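PDB 5HZD: terminal uridylyltransferase 1 from Trypanosoma brucei, which adds uridines to the 3' hydroxyl of guide RNAs, ribosomal RNAs and some mRNAs during the editing of mitochondrial RNA. Local coordinates for residues R301-S306 against P354-L359; M342-L347 against I417-P422. All blocks are in the same frame, centred on the assembly; numbering follows the deposited sequence. Where two conformers were deposited one is given.

Overall arrangement
Both contacts lie on one side of the chain's centre, with their own centres about 10 Å apart. Along the chain their segments alternate: 301-306, 342-347, 354-359, then 417-422. Contact 1 joins the C-terminal part of helix 292-304 and the residues after it to the loop that follows helix 336-349. Contact 2 joins helix 336-349 itself to the loop between the short strands 415-416 and 425-426. The two meet where Tyr355 OH probably bonds Leu419 O, at 2.8 Å. Helices 292-304 and 336-349 also pack together, through Tyr303 and Ile344. Both helices carry UTP-binding residues, among them Asn296 and Tyr337, so the contacts lie close to the nucleotide site.

Contact 1: residues R301-S306 against P354-L359; sequences RKYLLS and PYVDPL
Tyr303, near the end of helix 292-304, reaches the loop 354-359 with its hydroxyl. Val356 N donates to Tyr303 OH at 2.9 Å, with an N-H...O angle of 156°. Val356 O lies 2.7 Å from the same Tyr303 OH. The phenol oxygen therefore sits against both backbone polar groups of one residue. Val356 also covers one face of the Tyr303 ring. Its CB stands 3.9 Å from the ring centroid, displaced toward the rim on the hydroxyl side, in a CH-pi contact. With Val356 CG1 opposite its own backbone N (chi1 179°), that methyl turns to the aliphatic chain of Lys302, and CG1 lies 3.8 Å from Lys302 CD. CG2 stays by the tyrosine ring.

Ser306 OG donates to Tyr303 O at 2.7 Å. Its chi1 of 72° sets OG between its own N and carbonyl carbon. A water donates to Ser306 OG and to Pro354 O, and bridges the segments. Ile344 of helix 336-349 lies on the opposite face of the Tyr303 ring, and Val348 also touches Tyr303. One buried side chain thus meets both the polar backbone and the apolar side chain of Val356.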
loop_
_atom_site.group_PDB
_atom_site.type_symbol
_atom_site.label_atom_id
_atom_site.label_comp_id
_atom_site.label_asym_id
_atom_site.label_seq_id
_atom_site.Cartn_x
_atom_site.Cartn_y
_atom_site.Cartn_z
ATOM N N ARG A 301 9.681 -1.870 -4.676
ATOM C CA ARG A 301 10.395 -0.671 -5.125
ATOM C C ARG A 301 11.581 -1.007 -6.017
ATOM O O ARG A 301 11.790 -0.370 -7.078
ATOM C CB ARG A 301 10.852 0.146 -3.915
ATOM C CG ARG A 301 11.391 1.493 -4.290
ATOM C CD ARG A 301 11.933 2.201 -3.064
ATOM N NE ARG A 301 12.666 3.386 -3.501
ATOM C CZ ARG A 301 13.964 3.409 -3.841
ATOM N NH1 ARG A 301 14.727 2.317 -3.756
ATOM N NH2 ARG A 301 14.507 4.542 -4.266
ATOM N N LYS A 302 12.352 -2.021 -5.640
ATOM C CA LYS A 302 13.521 -2.400 -6.417
ATOM C C LYS A 302 13.122 -2.834 -7.830
ATOM O O LYS A 302 13.705 -2.374 -8.823
ATOM C CB LYS A 302 14.258 -3.510 -5.676
ATOM C CG LYS A 302 15.596 -3.840 -6.262
ATOM C CD LYS A 302 16.376 -4.750 -5.309
ATOM C CE LYS A 302 17.736 -5.124 -5.877
ATOM N NZ LYS A 302 18.657 -3.953 -6.063
ATOM N N TYR A 303 12.098 -3.674 -7.933
ATOM C CA TYR A 303 11.598 -4.043 -9.251
ATOM C C TYR A 303 11.025 -2.864 -10.044
ATOM O O TYR A 303 11.346 -2.683 -11.229
ATOM C CB TYR A 303 10.512 -5.114 -9.097
ATOM C CG TYR A 303 11.023 -6.531 -9.074
ATOM C CD1 TYR A 303 11.621 -7.082 -10.213
ATOM C CD2 TYR A 303 10.829 -7.348 -7.970
ATOM C CE1 TYR A 303 12.035 -8.422 -10.235
ATOM C CE2 TYR A 303 11.259 -8.707 -7.992
ATOM C CZ TYR A 303 11.846 -9.207 -9.132
ATOM O OH TYR A 303 12.234 -10.542 -9.156
ATOM N N LEU A 304 10.174 -2.069 -9.412
ATOM C CA LEU A 304 9.419 -1.083 -10.193
ATOM C C LEU A 304 10.263 0.114 -10.614
ATOM O O LEU A 304 9.926 0.807 -11.580
ATOM C CB LEU A 304 8.192 -0.639 -9.400
ATOM C CG LEU A 304 7.168 -1.753 -9.151
ATOM C CD1 LEU A 304 5.999 -1.169 -8.423
ATOM C CD2 LEU A 304 6.680 -2.381 -10.477
ATOM N N LEU A 305 11.377 0.348 -9.940
ATOM C CA LEU A 305 12.291 1.399 -10.391
ATOM C C LEU A 305 13.213 0.961 -11.531
ATOM O O LEU A 305 13.964 1.772 -12.093
ATOM C CB LEU A 305 13.138 1.919 -9.221
ATOM C CG LEU A 305 12.428 2.798 -8.207
ATOM C CD1 LEU A 305 13.446 3.144 -7.123
ATOM C CD2 LEU A 305 11.855 4.075 -8.865
ATOM N N SER A 306 13.181 -0.322 -11.882
ATOM C CA SER A 306 14.171 -0.844 -12.809
ATOM C C SER A 306 13.804 -0.768 -14.299
ATOM O O SER A 306 14.592 -1.188 -15.149
ATOM C CB SER A 306 14.605 -2.272 -12.403
ATOM O OG SER A 306 13.578 -3.205 -12.648
ATOM N N PRO A 354 15.447 -6.860 -14.767
ATOM C CA PRO A 354 16.264 -7.957 -14.240
ATOM C C PRO A 354 15.550 -8.699 -13.113
ATOM O O PRO A 354 14.744 -8.149 -12.365
ATOM C CB PRO A 354 17.504 -7.235 -13.680
ATOM C CG PRO A 354 17.579 -5.954 -14.438
ATOM C CD PRO A 354 16.117 -5.555 -14.597
ATOM N N TYR A 355 15.856 -9.988 -12.985
ATOM C CA TYR A 355 15.338 -10.746 -11.847
ATOM C C TYR A 355 15.920 -10.259 -10.515
ATOM O O TYR A 355 17.116 -9.937 -10.430
ATOM C CB TYR A 355 15.652 -12.248 -12.057
ATOM C CG TYR A 355 15.228 -13.079 -10.878
ATOM C CD1 TYR A 355 13.877 -13.351 -10.661
ATOM C CD2 TYR A 355 16.168 -13.573 -9.966
ATOM C CE1 TYR A 355 13.470 -14.073 -9.552
ATOM C CE2 TYR A 355 15.755 -14.318 -8.847
ATOM C CZ TYR A 355 14.408 -14.551 -8.666
ATOM O OH TYR A 355 14.026 -15.279 -7.569
ATOM N N VAL A 356 15.080 -10.195 -9.482
ATOM C CA VAL A 356 15.545 -9.932 -8.118
ATOM C C VAL A 356 15.033 -11.044 -7.203
ATOM O O VAL A 356 13.812 -11.272 -7.116
ATOM C CB VAL A 356 14.978 -8.611 -7.575
ATOM C CG1 VAL A 356 15.463 -8.374 -6.130
ATOM C CG2 VAL A 356 15.360 -7.442 -8.458
ATOM N N ASP A 357 15.940 -11.746 -6.528
ATOM C CA ASP A 357 15.496 -12.755 -5.565
ATOM C C ASP A 357 14.903 -12.054 -4.343
ATOM O O ASP A 357 15.550 -11.161 -3.771
ATOM C CB ASP A 357 16.675 -13.629 -5.154
ATOM C CG ASP A 357 16.242 -14.885 -4.414
ATOM O OD1 ASP A 357 15.322 -14.819 -3.577
ATOM O OD2 ASP A 357 16.821 -15.965 -4.677
ATOM N N PRO A 358 13.672 -12.415 -3.938
ATOM C CA PRO A 358 13.150 -11.782 -2.719
ATOM C C PRO A 358 14.129 -11.858 -1.529
ATOM O O PRO A 358 14.159 -10.927 -0.721
ATOM C CB PRO A 358 11.852 -12.551 -2.468
ATOM C CG PRO A 358 11.368 -12.849 -3.912
ATOM C CD PRO A 358 12.656 -13.287 -4.570
ATOM N N LEU A 359 14.955 -12.886 -1.467
ATOM C CA LEU A 359 15.942 -13.024 -0.375
ATOM C C LEU A 359 17.032 -11.949 -0.344
ATOM O O LEU A 359 17.733 -11.796 0.667
ATOM C CB LEU A 359 16.572 -14.420 -0.391
ATOM C CG LEU A 359 15.557 -15.549 -0.139
ATOM C CD1 LEU A 359 16.257 -16.879 0.016
ATOM C CD2 LEU A 359 14.671 -15.258 1.066
HETATM O O HOH W 1 14.663 -5.449 -11.291
#

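Contact 2: residues M342-L347 against I417-P422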
loop_
_atom_site.group_PDB
_atom_site.type_symbol
_atom_site.label_atom_id
_atom_site.label_comp_id
_atom_site.label_asym_id
_atom_site.label_seq_id
_atom_site.Cartn_x
_atom_site.Cartn_y
_atom_site.Cartn_z
ATOM N N MET A 342 1.809 -10.110 -10.476
ATOM C CA MET A 342 1.509 -10.490 -11.846
ATOM C C MET A 342 2.277 -9.607 -12.833
ATOM O O MET A 342 2.841 -10.102 -13.795
ATOM C CB MET A 342 0.014 -10.368 -12.160
ATOM C CG MET A 342 -0.838 -11.396 -11.445
ATOM S SD MET A 342 -2.551 -11.292 -11.992
ATOM C CE MET A 342 -2.422 -11.724 -13.723
ATOM N N TRP A 343 2.271 -8.299 -12.617
ATOM C CA TRP A 343 2.930 -7.390 -13.541
ATOM C C TRP A 343 4.427 -7.615 -13.527
ATOM O O TRP A 343 5.062 -7.726 -14.578
ATOM C CB TRP A 343 2.563 -5.968 -13.083
ATOM C CG TRP A 343 3.306 -4.813 -13.708
ATOM C CD1 TRP A 343 4.020 -3.861 -13.035
ATOM C CD2 TRP A 343 3.289 -4.391 -15.091
ATOM N NE1 TRP A 343 4.489 -2.901 -13.921
ATOM C CE2 TRP A 343 4.041 -3.204 -15.178
ATOM C CE3 TRP A 343 2.737 -4.925 -16.259
ATOM C CZ2 TRP A 343 4.240 -2.525 -16.373
ATOM C CZ3 TRP A 343 2.935 -4.232 -17.461
ATOM C CH2 TRP A 343 3.702 -3.064 -17.508
ATOM N N ILE A 344 5.012 -7.713 -12.346
ATOM C CA ILE A 344 6.472 -7.875 -12.274
ATOM C C ILE A 344 6.916 -9.224 -12.854
ATOM O O ILE A 344 7.937 -9.298 -13.544
ATOM C CB ILE A 344 6.931 -7.767 -10.850
ATOM C CG1 ILE A 344 6.753 -6.311 -10.420
ATOM C CG2 ILE A 344 8.397 -8.144 -10.737
ATOM C CD1 ILE A 344 6.850 -6.122 -8.897
ATOM N N TYR A 345 6.152 -10.286 -12.581
ATOM C CA TYR A 345 6.511 -11.605 -13.127
ATOM C C TYR A 345 6.535 -11.545 -14.645
ATOM O O TYR A 345 7.459 -12.065 -15.280
ATOM C CB TYR A 345 5.522 -12.677 -12.655
ATOM C CG TYR A 345 5.738 -14.028 -13.275
ATOM C CD1 TYR A 345 6.738 -14.871 -12.809
ATOM C CD2 TYR A 345 4.924 -14.452 -14.333
ATOM C CE1 TYR A 345 6.940 -16.155 -13.398
ATOM C CE2 TYR A 345 5.104 -15.708 -14.905
ATOM C CZ TYR A 345 6.110 -16.536 -14.437
ATOM O OH TYR A 345 6.312 -17.769 -15.016
ATOM N N TYR A 346 5.529 -10.901 -15.223
ATOM C CA TYR A 346 5.517 -10.672 -16.675
ATOM C C TYR A 346 6.759 -9.890 -17.131
ATOM O O TYR A 346 7.421 -10.265 -18.118
ATOM C CB TYR A 346 4.222 -9.961 -17.065
ATOM C CG TYR A 346 4.288 -9.211 -18.374
ATOM C CD1 TYR A 346 4.280 -9.887 -19.591
ATOM C CD2 TYR A 346 4.343 -7.833 -18.378
ATOM C CE1 TYR A 346 4.297 -9.191 -20.794
ATOM C CE2 TYR A 346 4.384 -7.121 -19.562
ATOM C CZ TYR A 346 4.385 -7.807 -20.763
ATOM O OH TYR A 346 4.397 -7.092 -21.949
ATOM N N LEU A 347 7.088 -8.798 -16.445
ATOM C CA LEU A 347 8.265 -8.023 -16.814
ATOM C C LEU A 347 9.528 -8.860 -16.763
ATOM O O LEU A 347 10.400 -8.704 -17.631
ATOM C CB LEU A 347 8.435 -6.783 -15.898
ATOM C CG LEU A 347 7.297 -5.752 -15.967
ATOM C CD1 LEU A 347 7.570 -4.609 -14.969
ATOM C CD2 LEU A 347 7.113 -5.214 -17.416
ATOM N N ILE A 417 2.634 -18.099 -10.944
ATOM C CA ILE A 417 3.263 -16.767 -11.030
ATOM C C ILE A 417 4.121 -16.604 -9.788
ATOM O O ILE A 417 3.601 -16.551 -8.670
ATOM C CB ILE A 417 2.167 -15.695 -11.099
ATOM C CG1 ILE A 417 1.312 -15.892 -12.372
ATOM C CG2 ILE A 417 2.773 -14.287 -11.101
ATOM C CD1 ILE A 417 0.129 -14.910 -12.528
ATOM N N SER A 418 5.441 -16.580 -9.947
ATOM C CA SER A 418 6.305 -16.599 -8.778
ATOM C C SER A 418 7.589 -15.845 -9.033
ATOM O O SER A 418 8.219 -15.999 -10.093
ATOM C CB SER A 418 6.654 -18.046 -8.380
ATOM O OG SER A 418 7.551 -17.996 -7.273
ATOM N N LEU A 419 7.955 -15.000 -8.066
ATOM C CA LEU A 419 9.235 -14.283 -8.113
ATOM C C LEU A 419 10.271 -14.986 -7.255
ATOM O O LEU A 419 11.383 -14.490 -7.085
ATOM C CB LEU A 419 9.057 -12.832 -7.619
ATOM C CG LEU A 419 7.985 -12.025 -8.342
ATOM C CD1 LEU A 419 7.904 -10.658 -7.664
ATOM C CD2 LEU A 419 8.389 -11.932 -9.782
ATOM N N ASN A 420 9.973 -16.179 -6.735
ATOM C CA ASN A 420 10.915 -16.803 -5.818
ATOM C C ASN A 420 12.042 -17.534 -6.512
ATOM O O ASN A 420 12.990 -17.990 -5.851
ATOM C CB ASN A 420 10.205 -17.789 -4.887
ATOM C CG ASN A 420 9.393 -17.095 -3.842
ATOM O OD1 ASN A 420 8.292 -16.667 -4.100
ATOM N ND2 ASN A 420 9.961 -16.936 -2.651
ATOM N N ARG A 421 11.928 -17.670 -7.825
ATOM C CA ARG A 421 13.002 -18.241 -8.650
ATOM C C ARG A 421 12.862 -17.616 -10.020
ATOM O O ARG A 421 11.774 -17.184 -10.385
ATOM C CB ARG A 421 12.894 -19.779 -8.697
ATOM C CG ARG A 421 11.590 -20.309 -9.290
ATOM C CD ARG A 421 11.317 -21.757 -8.833
ATOM N NE ARG A 421 11.431 -21.906 -7.389
ATOM C CZ ARG A 421 10.480 -21.569 -6.518
ATOM N NH1 ARG A 421 9.322 -21.021 -6.915
ATOM N NH2 ARG A 421 10.704 -21.735 -5.222
ATOM N N PRO A 422 13.958 -17.547 -10.798
ATOM C CA PRO A 422 13.925 -16.846 -12.088
ATOM C C PRO A 422 13.278 -17.614 -13.229
ATOM O O PRO A 422 12.784 -17.003 -14.173
ATOM C CB PRO A 422 15.424 -16.656 -12.403
ATOM C CG PRO A 422 16.122 -17.751 -11.655
ATOM C CD PRO A 422 15.323 -17.924 -10.387
#
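The ring of Tyr345 turns one face to the backbone of Ile417. Ile417 CA stands over that face, 4.2 Å from the ring centroid and only 3° off the ring normal, a CH-pi contact. At the ring edge, near its plane, Ser418 O approaches Tyr345 CD1 at 3.3 Å. Here helix 336-349 packs on the loop between strands 415-416 and 425-426, in the Cid1-like poly(A) polymerase part of this terminal uridylyltransferase.

Tyr345 CG points away from its own backbone N (chi1 174°), which swings the ring out to the loop. Ile417 CG2 then fits against the base of the tyrosine, 3.5 Å from Tyr345 CB. The other branch of Ile417 runs to Met342, where its CD1 touches Met342 CG at 3.8 Å. Leu419 closes the other end of the patch. Its CD2 sits 3.9 Å from Ile344 CG2, and the two side chains cross at about a right angle. The same methyl also rests against Tyr345 CA.

All six touching residues are buried. The contact between the segments is largely apolar, with Ser418 O at the Tyr345 ring edge as the polar exception. Tyr406 of helix 385-409 packs on both Tyr345 and Ile417. The loop is also tied to Glu466, in what is thought to be the nucleotide recognition motif: Ser418 OG bonds Glu466 OE1, and Arg421 forms a salt bridge with the same carboxylate oxygen. Leu419 lies about 7 Å from Tyr337, a UTP-binding residue, side chain to side chain. Ser418 also shapes the loop itself through an ST turn, in which Asn420 N donates to Ser418 OG at 3.1 Å with an N-H...O angle of 166°.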